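Local coordinates for type 4 fimbrial biogenesis protein PilY1 (Pseudomonas aeruginosa, PDB 3HX6) that helps prime type IV pilus assembly, supports twitching motility and host-cell adhesion, and seems to regulate pilus retraction by binding and releasing calcium, at residues Ser75-Ala78 / Glu79-Thr83; Pro300-Ala303 / Ser304-Val308; Ser403-Ser407 / Thr408-Ile412; Gly482-Pro485 / Tyr486-Gly489. The protein carries 3 engineered substitutions. One frame throughout, in Å; residues are numbered along the deposited sequence.

Contact 1 of 4, residues Ser75-Ala78 / Glu79-Thr83; sequences STFA and EAQKT
Phe77 and Gln81 meet one turn apart on the short helix 74-82, an i to i+4 pair in the PilY1 beta-propeller region. Gln81 CG sits over the ring face of Phe77, 3.9 Å from the centroid, in a CH-pi contact. Farther along the same side chain, Gln81 OE1 reaches the rim of that face and comes within 3.4 Å of Phe77 CE1. The amide is canted 43° to the ring, so it neither stacks flat nor stands upright. Phe77 holds its CG anti to the backbone N (chi1 177°), while the Gln81 chain folds back at chi2 (-48°), and these two choices bring methylene and oxygen over the aromatic carbons. Thr172, from a loop, touches both side chains.

Behind this pair stand the alpha-helical backbone bonds: Glu79 N to Ser75 O at 2.9 Å, Ala80 N to Thr76 O at 3.1 Å and Gln81 N to Phe77 O at 3.1 Å. The last ties together the very two residues whose side chains overlap. Ser75 packs on Ser407 of the second subunit. At the start of the helix, Asn73 accepts twice, its OD1 from Ser75 OG and its O from Thr76 OG1.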
ATOM      1  N   SER A  75      19.177   3.384  -5.385  1.00 28.52           N
ATOM      2  CA  SER A  75      18.822   2.038  -4.944  1.00 31.71           C
ATOM      3  C   SER A  75      19.601   1.636  -3.691  1.00 31.33           C
ATOM      4  O   SER A  75      19.036   1.036  -2.780  1.00 31.90           O
ATOM      5  CB  SER A  75      19.072   1.014  -6.053  1.00 32.02           C
ATOM      6  OG  SER A  75      20.457   0.871  -6.298  1.00 37.51           O
ATOM      7  N   THR A  76      20.890   1.968  -3.641  1.00 31.28           N
ATOM      8  CA  THR A  76      21.698   1.625  -2.473  1.00 32.48           C
ATOM      9  C   THR A  76      21.299   2.496  -1.281  1.00 31.51           C
ATOM     10  O   THR A  76      21.390   2.071  -0.129  1.00 31.47           O
ATOM     11  CB  THR A  76      23.214   1.784  -2.744  1.00 33.66           C
ATOM     12  OG1 THR A  76      23.500   3.128  -3.138  1.00 39.89           O
ATOM     13  CG2 THR A  76      23.661   0.835  -3.848  1.00 36.92           C
ATOM     14  N   PHE A  77      20.856   3.718  -1.561  1.00 28.72           N
ATOM     15  CA  PHE A  77      20.421   4.613  -0.499  1.00 25.64           C
ATOM     16  C   PHE A  77      19.107   4.080   0.046  1.00 24.76           C
ATOM     17  O   PHE A  77      18.902   4.018   1.253  1.00 23.95           O
ATOM     18  CB  PHE A  77      20.187   6.023  -1.034  1.00 24.88           C
ATOM     19  CG  PHE A  77      19.670   6.984   0.003  1.00 22.18           C
ATOM     20  CD1 PHE A  77      20.531   7.548   0.935  1.00 21.99           C
ATOM     21  CD2 PHE A  77      18.321   7.318   0.050  1.00 21.49           C
ATOM     22  CE1 PHE A  77      20.056   8.438   1.898  1.00 21.84           C
ATOM     23  CE2 PHE A  77      17.839   8.204   1.006  1.00 17.87           C
ATOM     24  CZ  PHE A  77      18.710   8.762   1.931  1.00 20.42           C
ATOM     25  N   ALA A  78      18.211   3.709  -0.860  1.00 25.84           N
ATOM     26  CA  ALA A  78      16.907   3.182  -0.475  1.00 29.85           C
ATOM     27  C   ALA A  78      17.092   1.922   0.364  1.00 31.89           C
ATOM     28  O   ALA A  78      16.470   1.769   1.419  1.00 32.59           O
ATOM     29  CB  ALA A  78      16.079   2.872  -1.718  1.00 29.18           C
ATOM     30  N   GLU A  79      17.956   1.028  -0.104  1.00 33.23           N
ATOM     31  CA  GLU A  79      18.226  -0.214   0.611  1.00 35.30           C
ATOM     32  C   GLU A  79      18.686   0.069   2.031  1.00 36.29           C
ATOM     33  O   GLU A  79      18.234  -0.571   2.978  1.00 36.44           O
ATOM     34  CB  GLU A  79      19.298  -1.028  -0.118  1.00 37.49           C
ATOM     35  CG  GLU A  79      18.790  -1.794  -1.331  1.00 41.23           C
ATOM     36  CD  GLU A  79      17.776  -2.861  -0.962  1.00 42.38           C
ATOM     37  OE1 GLU A  79      18.091  -3.708  -0.099  1.00 43.95           O
ATOM     38  OE2 GLU A  79      16.668  -2.853  -1.537  1.00 42.94           O
ATOM     39  N   ALA A  80      19.590   1.030   2.172  1.00 36.94           N
ATOM     40  CA  ALA A  80      20.111   1.392   3.481  1.00 37.43           C
ATOM     41  C   ALA A  80      19.006   1.862   4.420  1.00 38.97           C
ATOM     42  O   ALA A  80      18.984   1.503   5.598  1.00 40.85           O
ATOM     43  CB  ALA A  80      21.163   2.478   3.336  1.00 37.35           C
ATOM     44  N   GLN A  81      18.077   2.650   3.891  1.00 38.49           N
ATOM     45  CA  GLN A  81      16.988   3.188   4.696  1.00 38.72           C
ATOM     46  C   GLN A  81      15.883   2.188   5.017  1.00 40.12           C
ATOM     47  O   GLN A  81      14.992   2.480   5.812  1.00 40.56           O
ATOM     48  CB  GLN A  81      16.405   4.420   4.006  1.00 35.55           C
ATOM     49  CG  GLN A  81      17.481   5.350   3.470  1.00 33.73           C
ATOM     50  CD  GLN A  81      18.570   5.639   4.490  1.00 33.36           C
ATOM     51  OE1 GLN A  81      19.722   5.886   4.133  1.00 33.66           O
ATOM     52  NE2 GLN A  81      18.208   5.621   5.765  1.00 33.57           N
ATOM     53  N   LYS A  82      15.936   1.011   4.405  1.00 42.46           N
ATOM     54  CA  LYS A  82      14.930  -0.011   4.679  1.00 44.05           C
ATOM     55  C   LYS A  82      15.044  -0.417   6.142  1.00 43.89           C
ATOM     56  O   LYS A  82      14.059  -0.789   6.776  1.00 44.51           O
ATOM     57  CB  LYS A  82      15.157  -1.241   3.804  1.00 46.02           C
ATOM     58  CG  LYS A  82      14.689  -1.102   2.372  1.00 47.88           C
ATOM     59  CD  LYS A  82      15.046  -2.354   1.583  1.00 50.02           C
ATOM     60  CE  LYS A  82      14.416  -2.340   0.201  1.00 51.38           C
ATOM     61  NZ  LYS A  82      12.929  -2.379   0.280  1.00 53.81           N
ATOM     62  N   THR A  83      16.261  -0.331   6.665  1.00 44.72           N
ATOM     63  CA  THR A  83      16.548  -0.698   8.046  1.00 44.93           C
ATOM     64  C   THR A  83      16.762   0.504   8.968  1.00 44.47           C
ATOM     65  O   THR A  83      17.198   0.346  10.111  1.00 44.00           O
ATOM     66  CB  THR A  83      17.798  -1.609   8.106  1.00 46.45           C
ATOM     67  OG1 THR A  83      18.233  -1.748   9.465  1.00 50.36           O
ATOM     68  CG2 THR A  83      18.925  -1.027   7.267  1.00 46.17           C
TER

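Contact 2 of 4, residues Pro300-Ala303 / Ser304-Val308; sequences PAVA and SSFRV
Phe306 lays one face of its ring over the backbone of the turn before it, with Ala303 CA above the ring centre, 3.9 Å from the centroid, as a CH-pi contact. The carbonyl carbon of Val302 lies over the rim of the same face, and a methyl extends the overlap: Val302 CG1 approaches Phe306 CE2 to 3.7 Å. That methyl is placed by a first torsion of -179°, opposite the backbone N.

Residues 300-306 wind in consecutive i to i+3 turns, like a short piece of 3-10 helix, and lead into strand 307-317, an edge strand of a four-stranded propeller sheet. Ser305 N bonds to Val302 O at 2.8 Å and Phe306 N to Ala303 O at 3.1 Å. Arg237 NH1, from the neighbouring strand 235-241, donates to Ala303 O and Phe306 O, so one guanidinium nitrogen bridges the end of the turn and the approach to the strand.

Ala301 O is gripped by Ser304 twice: OG at 2.7 Å lies in the carbonyl plane, while the amide N, at 3.1 Å, stands above it. Water 1 donates to that oxygen too, and also bonds Ser305 OG at 2.6 Å. With three donors on one carbonyl, the polar side of the turn is well satisfied, whereas its other side packs Ala303 CA and a Val302 methyl against the Phe306 ring.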
ATOM      1  N   PRO A 300      24.685  26.213 -12.880  1.00 22.57           N
ATOM      2  CA  PRO A 300      24.543  27.363 -11.983  1.00 22.02           C
ATOM      3  C   PRO A 300      24.068  28.643 -12.663  1.00 23.50           C
ATOM      4  O   PRO A 300      23.380  29.456 -12.048  1.00 25.89           O
ATOM      5  CB  PRO A 300      25.938  27.498 -11.372  1.00 22.27           C
ATOM      6  CG  PRO A 300      26.834  26.977 -12.459  1.00 22.97           C
ATOM      7  CD  PRO A 300      26.086  25.754 -12.933  1.00 21.36           C
ATOM      8  N   ALA A 301      24.413  28.808 -13.934  1.00 22.81           N
ATOM      9  CA  ALA A 301      24.027  29.999 -14.682  1.00 23.36           C
ATOM     10  C   ALA A 301      22.517  30.142 -14.870  1.00 23.83           C
ATOM     11  O   ALA A 301      21.992  31.255 -14.899  1.00 24.64           O
ATOM     12  CB  ALA A 301      24.717  29.999 -16.043  1.00 24.29           C
ATOM     13  N   VAL A 302      21.816  29.023 -15.004  1.00 22.96           N
ATOM     14  CA  VAL A 302      20.371  29.069 -15.206  1.00 21.69           C
ATOM     15  C   VAL A 302      19.650  29.807 -14.073  1.00 21.47           C
ATOM     16  O   VAL A 302      18.567  30.362 -14.273  1.00 21.44           O
ATOM     17  CB  VAL A 302      19.784  27.647 -15.333  1.00 19.62           C
ATOM     18  CG1 VAL A 302      18.281  27.716 -15.568  1.00 21.82           C
ATOM     19  CG2 VAL A 302      20.459  26.915 -16.478  1.00 19.66           C
ATOM     20  N   ALA A 303      20.260  29.820 -12.892  1.00 19.70           N
ATOM     21  CA  ALA A 303      19.661  30.475 -11.736  1.00 20.49           C
ATOM     22  C   ALA A 303      19.333  31.939 -12.005  1.00 20.29           C
ATOM     23  O   ALA A 303      18.284  32.428 -11.585  1.00 18.54           O
ATOM     24  CB  ALA A 303      20.583  30.356 -10.526  1.00 19.89           C
ATOM     25  N   SER A 304      20.219  32.634 -12.712  1.00 20.97           N
ATOM     26  CA  SER A 304      19.998  34.042 -13.022  1.00 23.16           C
ATOM     27  C   SER A 304      18.839  34.224 -13.993  1.00 22.40           C
ATOM     28  O   SER A 304      18.287  35.320 -14.113  1.00 23.19           O
ATOM     29  CB  SER A 304      21.271  34.677 -13.599  1.00 26.46           C
ATOM     30  OG  SER A 304      21.726  33.975 -14.745  1.00 31.21           O
ATOM     31  N   SER A 305      18.469  33.153 -14.685  1.00 22.31           N
ATOM     32  CA  SER A 305      17.355  33.213 -15.625  1.00 22.13           C
ATOM     33  C   SER A 305      16.009  33.004 -14.941  1.00 21.00           C
ATOM     34  O   SER A 305      14.977  33.330 -15.518  1.00 22.13           O
ATOM     35  CB  SER A 305      17.515  32.167 -16.731  1.00 24.61           C
ATOM     36  OG  SER A 305      18.609  32.482 -17.568  1.00 29.94           O
ATOM     37  N   PHE A 306      16.008  32.445 -13.732  1.00 18.85           N
ATOM     38  CA  PHE A 306      14.747  32.233 -13.018  1.00 19.12           C
ATOM     39  C   PHE A 306      14.054  33.593 -12.948  1.00 18.65           C
ATOM     40  O   PHE A 306      14.719  34.617 -12.842  1.00 19.35           O
ATOM     41  CB  PHE A 306      14.999  31.693 -11.604  1.00 17.01           C
ATOM     42  CG  PHE A 306      15.554  30.293 -11.572  1.00 18.40           C
ATOM     43  CD1 PHE A 306      16.040  29.760 -10.386  1.00 17.76           C
ATOM     44  CD2 PHE A 306      15.584  29.508 -12.721  1.00 17.31           C
ATOM     45  CE1 PHE A 306      16.550  28.468 -10.338  1.00 19.70           C
ATOM     46  CE2 PHE A 306      16.094  28.211 -12.685  1.00 20.98           C
ATOM     47  CZ  PHE A 306      16.578  27.690 -11.489  1.00 20.56           C
ATOM     48  N   ARG A 307      12.727  33.609 -13.008  1.00 18.42           N
ATOM     49  CA  ARG A 307      12.002  34.875 -13.001  1.00 18.47           C
ATOM     50  C   ARG A 307      10.531  34.689 -12.656  1.00 17.77           C
ATOM     51  O   ARG A 307       9.993  33.588 -12.768  1.00 15.72           O
ATOM     52  CB  ARG A 307      12.088  35.492 -14.398  1.00 20.92           C
ATOM     53  CG  ARG A 307      11.505  34.551 -15.449  1.00 22.47           C
ATOM     54  CD  ARG A 307      11.754  34.976 -16.890  1.00 26.80           C
ATOM     55  NE  ARG A 307      11.370  33.902 -17.812  1.00 30.37           N
ATOM     56  CZ  ARG A 307      12.026  32.747 -17.946  1.00 31.90           C
ATOM     57  NH1 ARG A 307      13.116  32.500 -17.228  1.00 29.38           N
ATOM     58  NH2 ARG A 307      11.585  31.823 -18.790  1.00 32.81           N
ATOM     59  N   VAL A 308       9.886  35.775 -12.238  1.00 15.57           N
ATOM     60  CA  VAL A 308       8.468  35.716 -11.948  1.00 15.47           C
ATOM     61  C   VAL A 308       7.871  35.565 -13.342  1.00 16.74           C
ATOM     62  O   VAL A 308       8.310  36.234 -14.278  1.00 15.93           O
ATOM     63  CB  VAL A 308       7.942  37.022 -11.322  1.00 15.75           C
ATOM     64  CG1 VAL A 308       6.475  36.854 -10.964  1.00 11.88           C
ATOM     65  CG2 VAL A 308       8.761  37.390 -10.097  1.00 17.15           C
TER
HETATM   66  O   HOH W   1      21.169  32.240 -17.611  1.00 52.55           O

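Contact 3 of 4, residues Ser403-Ser407 / Thr408-Ile412; sequences STFAS and TARTI
Phe405 reaches diagonally over the partner strand to Ile412, its CE2 3.8 Å from Ile412 CG2. On the face that carries Phe405 and Arg410, the ring passes Arg410 CB on the way, with Phe405 CE2 at 4.1 Å, and Tyr510 of strand 510-511 touches Ser403 and Ile412. A chi1 of -55°, which sets CG beside the backbone N, turns the ring across the strands.

The backbone bonds define a beta hairpin with a two-residue loop between strands 392-405 and 408-415, closed by a type II' turn with Ala406 and Ser407 at its corners. Ser403 and Arg410 form a hydrogen-bonded antiparallel pair, with Ser403 N to Arg410 O at 3.0 Å and Arg410 N to Ser403 O at 2.9 Å, both close to straight. Phe405 N to Thr408 O is shorter, 2.7 Å. The return bond from Thr408 N to Phe405 O, 3.0 Å, is more bent, at 137°.

At the turn, water 2 accepts from Ser407 N at 3.0 Å and also bonds Thr408 OG1, bridging turn and strand. Farther along the strand, Thr408 CG2 lies over the rim of one face of the Arg410 guanidinium, whose NH2 makes a salt bridge to Glu547 while NE donates to Leu498 O.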
ATOM      1  N   SER A 403     -26.374  12.528   8.490  1.00 30.85           N
ATOM      2  CA  SER A 403     -26.903  11.323   7.888  1.00 30.05           C
ATOM      3  C   SER A 403     -26.107  10.128   8.386  1.00 29.11           C
ATOM      4  O   SER A 403     -25.118  10.281   9.102  1.00 28.62           O
ATOM      5  CB  SER A 403     -26.812  11.423   6.364  1.00 31.52           C
ATOM      6  OG  SER A 403     -27.349  10.272   5.739  1.00 35.67           O
ATOM      7  N   THR A 404     -26.548   8.937   8.007  1.00 28.19           N
ATOM      8  CA  THR A 404     -25.882   7.712   8.414  1.00 27.76           C
ATOM      9  C   THR A 404     -25.506   6.934   7.159  1.00 26.44           C
ATOM     10  O   THR A 404     -26.312   6.787   6.245  1.00 28.88           O
ATOM     11  CB  THR A 404     -26.809   6.873   9.316  1.00 28.95           C
ATOM     12  OG1 THR A 404     -27.232   7.680  10.422  1.00 31.14           O
ATOM     13  CG2 THR A 404     -26.085   5.647   9.850  1.00 29.01           C
ATOM     14  N   PHE A 405     -24.267   6.462   7.114  1.00 24.43           N
ATOM     15  CA  PHE A 405     -23.751   5.713   5.979  1.00 23.58           C
ATOM     16  C   PHE A 405     -23.410   4.348   6.539  1.00 24.63           C
ATOM     17  O   PHE A 405     -22.456   4.193   7.304  1.00 25.53           O
ATOM     18  CB  PHE A 405     -22.533   6.452   5.427  1.00 19.77           C
ATOM     19  CG  PHE A 405     -22.836   7.881   5.071  1.00 19.96           C
ATOM     20  CD1 PHE A 405     -23.367   8.203   3.825  1.00 17.89           C
ATOM     21  CD2 PHE A 405     -22.693   8.893   6.018  1.00 19.35           C
ATOM     22  CE1 PHE A 405     -23.757   9.505   3.531  1.00 16.59           C
ATOM     23  CE2 PHE A 405     -23.081  10.200   5.733  1.00 16.55           C
ATOM     24  CZ  PHE A 405     -23.614  10.508   4.488  1.00 18.64           C
ATOM     25  N   ALA A 406     -24.216   3.362   6.154  1.00 26.90           N
ATOM     26  CA  ALA A 406     -24.096   2.009   6.676  1.00 28.44           C
ATOM     27  C   ALA A 406     -24.573   2.212   8.115  1.00 28.87           C
ATOM     28  O   ALA A 406     -25.758   2.454   8.349  1.00 30.11           O
ATOM     29  CB  ALA A 406     -22.652   1.530   6.643  1.00 28.31           C
ATOM     30  N   SER A 407     -23.655   2.155   9.071  1.00 30.83           N
ATOM     31  CA  SER A 407     -24.013   2.358  10.472  1.00 33.16           C
ATOM     32  C   SER A 407     -23.363   3.629  11.016  1.00 32.05           C
ATOM     33  O   SER A 407     -23.731   4.122  12.083  1.00 33.46           O
ATOM     34  CB  SER A 407     -23.553   1.165  11.310  1.00 34.74           C
ATOM     35  OG  SER A 407     -24.062  -0.048  10.790  1.00 39.63           O
ATOM     36  N   THR A 408     -22.405   4.162  10.267  1.00 30.86           N
ATOM     37  CA  THR A 408     -21.673   5.353  10.684  1.00 28.57           C
ATOM     38  C   THR A 408     -22.413   6.664  10.440  1.00 26.93           C
ATOM     39  O   THR A 408     -22.836   6.953   9.323  1.00 28.03           O
ATOM     40  CB  THR A 408     -20.316   5.427   9.969  1.00 28.59           C
ATOM     41  OG1 THR A 408     -19.662   4.154  10.052  1.00 29.43           O
ATOM     42  CG2 THR A 408     -19.434   6.485  10.616  1.00 27.53           C
ATOM     43  N   ALA A 409     -22.558   7.458  11.494  1.00 25.95           N
ATOM     44  CA  ALA A 409     -23.226   8.749  11.390  1.00 25.78           C
ATOM     45  C   ALA A 409     -22.169   9.822  11.141  1.00 25.23           C
ATOM     46  O   ALA A 409     -21.088   9.773  11.722  1.00 25.86           O
ATOM     47  CB  ALA A 409     -23.989   9.050  12.675  1.00 24.47           C
ATOM     48  N   ARG A 410     -22.479  10.778  10.270  1.00 23.50           N
ATOM     49  CA  ARG A 410     -21.553  11.866   9.948  1.00 23.96           C
ATOM     50  C   ARG A 410     -22.331  13.109   9.544  1.00 23.71           C
ATOM     51  O   ARG A 410     -23.498  13.022   9.159  1.00 24.32           O
ATOM     52  CB  ARG A 410     -20.648  11.493   8.768  1.00 21.18           C
ATOM     53  CG  ARG A 410     -19.742  10.292   8.961  1.00 23.73           C
ATOM     54  CD  ARG A 410     -18.907  10.059   7.714  1.00 25.65           C
ATOM     55  NE  ARG A 410     -18.149   8.813   7.778  1.00 28.14           N
ATOM     56  CZ  ARG A 410     -17.031   8.647   8.476  1.00 30.03           C
ATOM     57  NH1 ARG A 410     -16.523   9.657   9.173  1.00 29.37           N
ATOM     58  NH2 ARG A 410     -16.430   7.465   8.488  1.00 28.37           N
ATOM     59  N   THR A 411     -21.688  14.267   9.643  1.00 22.74           N
ATOM     60  CA  THR A 411     -22.317  15.503   9.203  1.00 24.21           C
ATOM     61  C   THR A 411     -21.601  15.748   7.876  1.00 21.89           C
ATOM     62  O   THR A 411     -20.370  15.793   7.818  1.00 20.23           O
ATOM     63  CB  THR A 411     -22.076  16.680  10.178  1.00 25.91           C
ATOM     64  OG1 THR A 411     -20.690  17.026  10.185  1.00 34.35           O
ATOM     65  CG2 THR A 411     -22.501  16.297  11.583  1.00 25.13           C
ATOM     66  N   ILE A 412     -22.375  15.883   6.810  1.00 19.32           N
ATOM     67  CA  ILE A 412     -21.806  16.066   5.491  1.00 17.90           C
ATOM     68  C   ILE A 412     -22.291  17.319   4.796  1.00 19.16           C
ATOM     69  O   ILE A 412     -23.202  18.009   5.263  1.00 18.70           O
ATOM     70  CB  ILE A 412     -22.125  14.844   4.601  1.00 15.68           C
ATOM     71  CG1 ILE A 412     -23.638  14.632   4.495  1.00 16.25           C
ATOM     72  CG2 ILE A 412     -21.524  13.584   5.214  1.00 14.15           C
ATOM     73  CD1 ILE A 412     -24.359  15.587   3.577  1.00 18.92           C
TER
HETATM   74  O   HOH W   2     -20.641   1.888   8.873  1.00 32.79           O

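Contact 4 of 4, residues Gly482-Pro485 / Tyr486-Gly489; sequences GLDP and YTGG
An Asx turn opens the tight chain reversal that follows strand 477-483: the carboxylate of Asp484 takes the amide of Tyr486, with OD1 3.0 Å from Tyr486 N. The amide meets that oxygen from above the carboxylate plane. Asp484 carries its CG anti to the backbone N (chi1 171°), which swings the carboxylate forward over the residues that come next. OD1 also lies 3.3 Å from Tyr486 CD1, the carboxylate standing nearly perpendicular to the ring (86°). The second oxygen lies against a methyl, at 2.9 Å from Asp484 OD2 to Thr487 CG2, a distance too short to lean on.

The main chain of the same aspartate closes the reversal, a type I beta turn with Pro485 and Tyr486 at its corners. Asp484 O accepts from Thr487 N at 3.2 Å and from Gly488 N at 2.7 Å, the second nearly in line with the carbonyl and the first well above its plane. Asp484 N then donates to Gly489 O at 2.9 Å, an almost straight bond that brings the returning chain alongside the strand it left. Gly488 takes a positive phi, a conformation that suits glycine, as the chain turns back.

Pro485 CG lies over the centre of one face of the Tyr486 ring, 4.2 Å from the centroid, as a CH-pi contact between neighbours. Both side chains rest against Val335 of strand 333-336, with Ile346 touching Pro485 and Ile344 touching Tyr486. Farther out, Pro485 O receives Trp434 NE1, and Thr487 OG1 bonds to Gln395 OE1.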
ATOM      1  N   GLY A 482     -13.767  16.473  -1.028  1.00 11.95           N
ATOM      2  CA  GLY A 482     -13.261  15.725  -2.163  1.00 12.92           C
ATOM      3  C   GLY A 482     -14.039  16.332  -3.316  1.00 15.22           C
ATOM      4  O   GLY A 482     -15.239  16.076  -3.455  1.00 15.40           O
ATOM      5  N   LEU A 483     -13.385  17.156  -4.131  1.00 12.97           N
ATOM      6  CA  LEU A 483     -14.079  17.814  -5.234  1.00 14.76           C
ATOM      7  C   LEU A 483     -13.516  17.478  -6.604  1.00 16.33           C
ATOM      8  O   LEU A 483     -12.403  16.966  -6.726  1.00 15.15           O
ATOM      9  CB  LEU A 483     -14.038  19.343  -5.043  1.00 12.98           C
ATOM     10  CG  LEU A 483     -14.665  19.896  -3.755  1.00 13.73           C
ATOM     11  CD1 LEU A 483     -14.313  21.359  -3.582  1.00 11.56           C
ATOM     12  CD2 LEU A 483     -16.176  19.713  -3.792  1.00 17.09           C
ATOM     13  N   ASP A 484     -14.304  17.765  -7.634  1.00 15.22           N
ATOM     14  CA  ASP A 484     -13.881  17.542  -9.008  1.00 17.41           C
ATOM     15  C   ASP A 484     -12.945  18.697  -9.341  1.00 17.27           C
ATOM     16  O   ASP A 484     -13.363  19.851  -9.376  1.00 17.23           O
ATOM     17  CB  ASP A 484     -15.093  17.549  -9.943  1.00 16.52           C
ATOM     18  CG  ASP A 484     -14.711  17.539 -11.411  1.00 17.05           C
ATOM     19  OD1 ASP A 484     -13.549  17.215 -11.747  1.00 14.51           O
ATOM     20  OD2 ASP A 484     -15.593  17.852 -12.237  1.00 20.40           O
ATOM     21  N   PRO A 485     -11.658  18.401  -9.572  1.00 16.92           N
ATOM     22  CA  PRO A 485     -10.698  19.463  -9.893  1.00 16.46           C
ATOM     23  C   PRO A 485     -11.012  20.227 -11.175  1.00 17.00           C
ATOM     24  O   PRO A 485     -10.607  21.379 -11.323  1.00 18.11           O
ATOM     25  CB  PRO A 485      -9.372  18.715  -9.979  1.00 14.76           C
ATOM     26  CG  PRO A 485      -9.788  17.357 -10.483  1.00 17.72           C
ATOM     27  CD  PRO A 485     -11.022  17.074  -9.646  1.00 16.35           C
ATOM     28  N   TYR A 486     -11.732  19.581 -12.087  1.00 14.62           N
ATOM     29  CA  TYR A 486     -12.085  20.179 -13.370  1.00 15.96           C
ATOM     30  C   TYR A 486     -13.248  21.155 -13.298  1.00 17.18           C
ATOM     31  O   TYR A 486     -13.487  21.903 -14.246  1.00 18.17           O
ATOM     32  CB  TYR A 486     -12.448  19.082 -14.375  1.00 17.01           C
ATOM     33  CG  TYR A 486     -11.432  17.967 -14.473  1.00 18.58           C
ATOM     34  CD1 TYR A 486     -11.835  16.632 -14.463  1.00 20.08           C
ATOM     35  CD2 TYR A 486     -10.072  18.246 -14.597  1.00 17.54           C
ATOM     36  CE1 TYR A 486     -10.906  15.601 -14.576  1.00 22.15           C
ATOM     37  CE2 TYR A 486      -9.136  17.226 -14.712  1.00 20.68           C
ATOM     38  CZ  TYR A 486      -9.556  15.907 -14.703  1.00 23.07           C
ATOM     39  OH  TYR A 486      -8.629  14.899 -14.834  1.00 25.97           O
ATOM     40  N   THR A 487     -13.972  21.156 -12.186  1.00 16.20           N
ATOM     41  CA  THR A 487     -15.121  22.034 -12.071  1.00 18.06           C
ATOM     42  C   THR A 487     -15.284  22.700 -10.707  1.00 17.60           C
ATOM     43  O   THR A 487     -16.024  23.677 -10.576  1.00 18.14           O
ATOM     44  CB  THR A 487     -16.408  21.242 -12.384  1.00 21.67           C
ATOM     45  OG1 THR A 487     -17.495  22.151 -12.583  1.00 31.95           O
ATOM     46  CG2 THR A 487     -16.747  20.320 -11.235  1.00 12.78           C
ATOM     47  N   GLY A 488     -14.597  22.174  -9.699  1.00 17.54           N
ATOM     48  CA  GLY A 488     -14.714  22.716  -8.354  1.00 16.94           C
ATOM     49  C   GLY A 488     -15.987  22.231  -7.676  1.00 16.51           C
ATOM     50  O   GLY A 488     -16.263  22.569  -6.527  1.00 14.00           O
ATOM     51  N   GLY A 489     -16.765  21.425  -8.389  1.00 15.39           N
ATOM     52  CA  GLY A 489     -18.010  20.930  -7.828  1.00 15.19           C
ATOM     53  C   GLY A 489     -18.005  19.461  -7.453  1.00 15.45           C
ATOM     54  O   GLY A 489     -16.952  18.829  -7.333  1.00 14.55           O
TER

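Overall arrangement
The four contacts, a helical turn, a 3-10-like turn, a hairpin and a chain reversal, are strung in series along the C-terminal domain, and none touches another within the chain. Contacts 3 and 4 lie closest, with centres 22 Å and nearest atoms about 10 Å apart; both reach the same large mixed sheet, where strand 521-524 runs between 408-415 and 477-483. Contact 2 sits across the centre of the chain from contact 3, 52 Å between centres, and alone approaches the calcium site: the Phe306 side chain is about 11 Å from the ion held by Asp258, Asn260, Asp262, Val264 and Asp266, without ligating it. Contact 1, 34 Å from contact 2 between centres, faces the second subunit, whose Ser407 is the counterpart of a turn residue in contact 3.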